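XRE family transcriptional regulator (Pseudomonas putida, PDB 6F8H) is the antitoxin GraA, a HigA-type helix-turn-helix protein that probably neutralises the toxin GraT and binds operator DNA to regulate its own operon. Local coordinates at residues A[38-43]-A[59-64]. Sequence-based numbering, arbitrary orientation.
Sequences RALGVA and ADMALR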
ATOM      1  N   ARG A  38     -16.385  15.785   6.788  1.00 28.14           N
ATOM      2  CA  ARG A  38     -16.965  16.814   5.932  1.00 31.56           C
ATOM      3  C   ARG A  38     -15.897  17.467   5.039  1.00 30.80           C
ATOM      4  O   ARG A  38     -16.120  17.664   3.837  1.00 27.77           O
ATOM      5  CB  ARG A  38     -17.670  17.890   6.752  1.00 28.83           C
ATOM      6  CG  ARG A  38     -18.369  18.937   5.861  1.00 36.91           C
ATOM      7  CD  ARG A  38     -18.895  20.151   6.626  1.00 39.24           C
ATOM      8  NE  ARG A  38     -19.604  19.762   7.848  1.00 50.52           N
ATOM      9  CZ  ARG A  38     -20.385  20.574   8.559  1.00 50.97           C
ATOM     10  NH1 ARG A  38     -20.582  21.829   8.154  1.00 44.96           N
ATOM     11  NH2 ARG A  38     -20.974  20.129   9.665  1.00 42.61           N
ATOM     12  N   ALA A  39     -14.736  17.790   5.616  1.00 28.13           N
ATOM     13  CA  ALA A  39     -13.688  18.445   4.843  1.00 28.64           C
ATOM     14  C   ALA A  39     -13.074  17.481   3.822  1.00 30.10           C
ATOM     15  O   ALA A  39     -12.721  17.883   2.707  1.00 32.28           O
ATOM     16  CB  ALA A  39     -12.609  19.021   5.774  1.00 29.51           C
ATOM     17  N   LEU A  40     -12.958  16.209   4.200  1.00 28.99           N
ATOM     18  CA  LEU A  40     -12.474  15.158   3.297  1.00 28.82           C
ATOM     19  C   LEU A  40     -13.427  14.834   2.152  1.00 29.48           C
ATOM     20  O   LEU A  40     -13.020  14.235   1.151  1.00 29.27           O
ATOM     21  CB  LEU A  40     -12.204  13.871   4.075  1.00 26.67           C
ATOM     22  CG  LEU A  40     -11.016  13.873   5.044  1.00 25.03           C
ATOM     23  CD1 LEU A  40     -10.904  12.533   5.804  1.00 26.03           C
ATOM     24  CD2 LEU A  40      -9.736  14.176   4.284  1.00 26.31           C
ATOM     25  N   GLY A  41     -14.693  15.214   2.302  1.00 30.59           N
ATOM     26  CA  GLY A  41     -15.723  14.823   1.350  1.00 29.36           C
ATOM     27  C   GLY A  41     -16.044  13.332   1.416  1.00 31.27           C
ATOM     28  O   GLY A  41     -16.389  12.734   0.408  1.00 28.59           O
ATOM     29  N   VAL A  42     -15.898  12.727   2.593  1.00 30.73           N
ATOM     30  CA  VAL A  42     -16.231  11.313   2.799  1.00 29.99           C
ATOM     31  C   VAL A  42     -17.235  11.159   3.938  1.00 28.86           C
ATOM     32  O   VAL A  42     -17.562  12.118   4.631  1.00 28.73           O
ATOM     33  CB  VAL A  42     -14.978  10.426   3.133  1.00 28.81           C
ATOM     34  CG1 VAL A  42     -13.884  10.614   2.098  1.00 32.60           C
ATOM     35  CG2 VAL A  42     -14.447  10.722   4.552  1.00 26.13           C
ATOM     36  N   ALA A  43     -17.709   9.934   4.121  1.00 30.99           N
ATOM     37  CA  ALA A  43     -18.676   9.621   5.167  1.00 30.94           C
ATOM     38  C   ALA A  43     -17.969   9.519   6.508  1.00 28.78           C
ATOM     39  O   ALA A  43     -16.850   9.038   6.573  1.00 27.02           O
ATOM     40  CB  ALA A  43     -19.408   8.310   4.844  1.00 31.06           C
ATOM     41  N   ALA A  59      -5.852   4.758  -1.761  1.00 28.43           N
ATOM     42  CA  ALA A  59      -5.223   5.790  -2.583  1.00 32.35           C
ATOM     43  C   ALA A  59      -6.120   7.036  -2.660  1.00 28.63           C
ATOM     44  O   ALA A  59      -5.639   8.168  -2.543  1.00 28.97           O
ATOM     45  CB  ALA A  59      -4.913   5.252  -3.973  1.00 30.21           C
ATOM     46  N   ASP A  60      -7.421   6.822  -2.823  1.00 27.19           N
ATOM     47  CA  ASP A  60      -8.390   7.925  -2.810  1.00 28.74           C
ATOM     48  C   ASP A  60      -8.328   8.706  -1.494  1.00 27.41           C
ATOM     49  O   ASP A  60      -8.284   9.940  -1.482  1.00 26.04           O
ATOM     50  CB  ASP A  60      -9.814   7.382  -3.045  1.00 28.34           C
ATOM     51  CG  ASP A  60     -10.850   8.496  -3.223  1.00 31.83           C
ATOM     52  OD1 ASP A  60     -11.434   8.956  -2.221  1.00 30.44           O
ATOM     53  OD2 ASP A  60     -11.088   8.909  -4.377  1.00 37.91           O
ATOM     54  N   MET A  61      -8.306   7.978  -0.382  1.00 24.91           N
ATOM     55  CA  MET A  61      -8.289   8.615   0.930  1.00 26.17           C
ATOM     56  C   MET A  61      -7.009   9.408   1.165  1.00 23.22           C
ATOM     57  O   MET A  61      -7.023  10.494   1.725  1.00 22.85           O
ATOM     58  CB  MET A  61      -8.461   7.569   2.024  1.00 23.26           C
ATOM     59  CG  MET A  61      -8.464   8.143   3.413  1.00 26.90           C
ATOM     60  SD  MET A  61      -9.824   9.303   3.653  1.00 37.13           S
ATOM     61  CE  MET A  61     -11.200   8.235   3.298  1.00 35.94           C
ATOM     62  N   ALA A  62      -5.905   8.855   0.704  1.00 21.79           N
ATOM     63  CA  ALA A  62      -4.610   9.488   0.886  1.00 25.07           C
ATOM     64  C   ALA A  62      -4.516  10.819   0.117  1.00 25.84           C
ATOM     65  O   ALA A  62      -3.934  11.776   0.605  1.00 26.89           O
ATOM     66  CB  ALA A  62      -3.522   8.556   0.451  1.00 26.02           C
ATOM     67  N   LEU A  63      -5.088  10.856  -1.083  1.00 27.34           N
ATOM     68  CA  LEU A  63      -5.185  12.090  -1.861  1.00 27.14           C
ATOM     69  C   LEU A  63      -6.052  13.127  -1.152  1.00 26.42           C
ATOM     70  O   LEU A  63      -5.675  14.305  -1.052  1.00 23.84           O
ATOM     71  CB  LEU A  63      -5.754  11.798  -3.257  1.00 29.10           C
ATOM     72  CG  LEU A  63      -4.850  10.998  -4.203  1.00 30.94           C
ATOM     73  CD1 LEU A  63      -5.498  10.779  -5.542  1.00 34.52           C
ATOM     74  CD2 LEU A  63      -3.531  11.733  -4.371  1.00 38.48           C
ATOM     75  N   ARG A  64      -7.210  12.681  -0.662  1.00 24.41           N
ATOM     76  CA  ARG A  64      -8.114  13.538   0.102  1.00 23.04           C
ATOM     77  C   ARG A  64      -7.421  14.094   1.343  1.00 25.09           C
ATOM     78  O   ARG A  64      -7.505  15.292   1.623  1.00 23.40           O
ATOM     79  CB  ARG A  64      -9.394  12.764   0.490  1.00 23.91           C
ATOM     80  CG  ARG A  64     -10.228  12.374  -0.749  1.00 22.20           C
ATOM     81  CD  ARG A  64     -11.501  11.585  -0.453  1.00 28.27           C
ATOM     82  NE  ARG A  64     -12.263  11.372  -1.690  1.00 30.82           N
ATOM     83  CZ  ARG A  64     -13.118  12.256  -2.203  1.00 31.40           C
ATOM     84  NH1 ARG A  64     -13.359  13.395  -1.573  1.00 29.69           N
ATOM     85  NH2 ARG A  64     -13.746  11.995  -3.337  1.00 37.16           N
TER
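The turn of the helix-turn-helix motif, between helices 33-40 and 44-51, meets helix 59-69 here, and Arg-64 reaches from that helix to the turn. A Schellman motif closes helix 33-40: Gly-41, with a positive phi, is its C-prime residue, Gly-41 N returns to Arg-38 O, Val-42 N returns to the carbonyl of the residue before Arg-38, and the carbonyl of Leu-40 points toward the later helix. Arg-64 NH1 donates to Leu-40 O at 2.9 Å, lying in the carbonyl plane, with a moderately bent N-H...O angle of 148°. Extended from CG to NE, the Arg-64 chain runs alongside Leu-40 O, with CD close to it. Gly-41 O lies over one face of the guanidinium. On its NE side that group is met at its edge, in plane, by Asp-60, one helical turn earlier: NE to OD1 is a salt bridge of 2.6 Å. OD1 lies 3° out of the guanidinium plane, and NE comes to its syn side, tilted out of the carboxylate plane. Two bonds from different nitrogens thus limit rotation of the group, and NH1 has a further partner in Ser-99 OG of the second subunit, which ties the turn to the dimer interface. Apolar contacts accompany the polar ones, with Leu-40 and Met-61 buried. Leu-40 CD1 lies 4.0 Å from Met-61 SD, its side chain crossing the methionine at about a right angle, while CD2 packs on the Arg-64 carbonyl. Met-61, bent at both chi2 and chi3, brings CE within 3.8 Å of Val-42 CG1. Val-42 CG1 also touches Arg-64 CD at 3.6 Å.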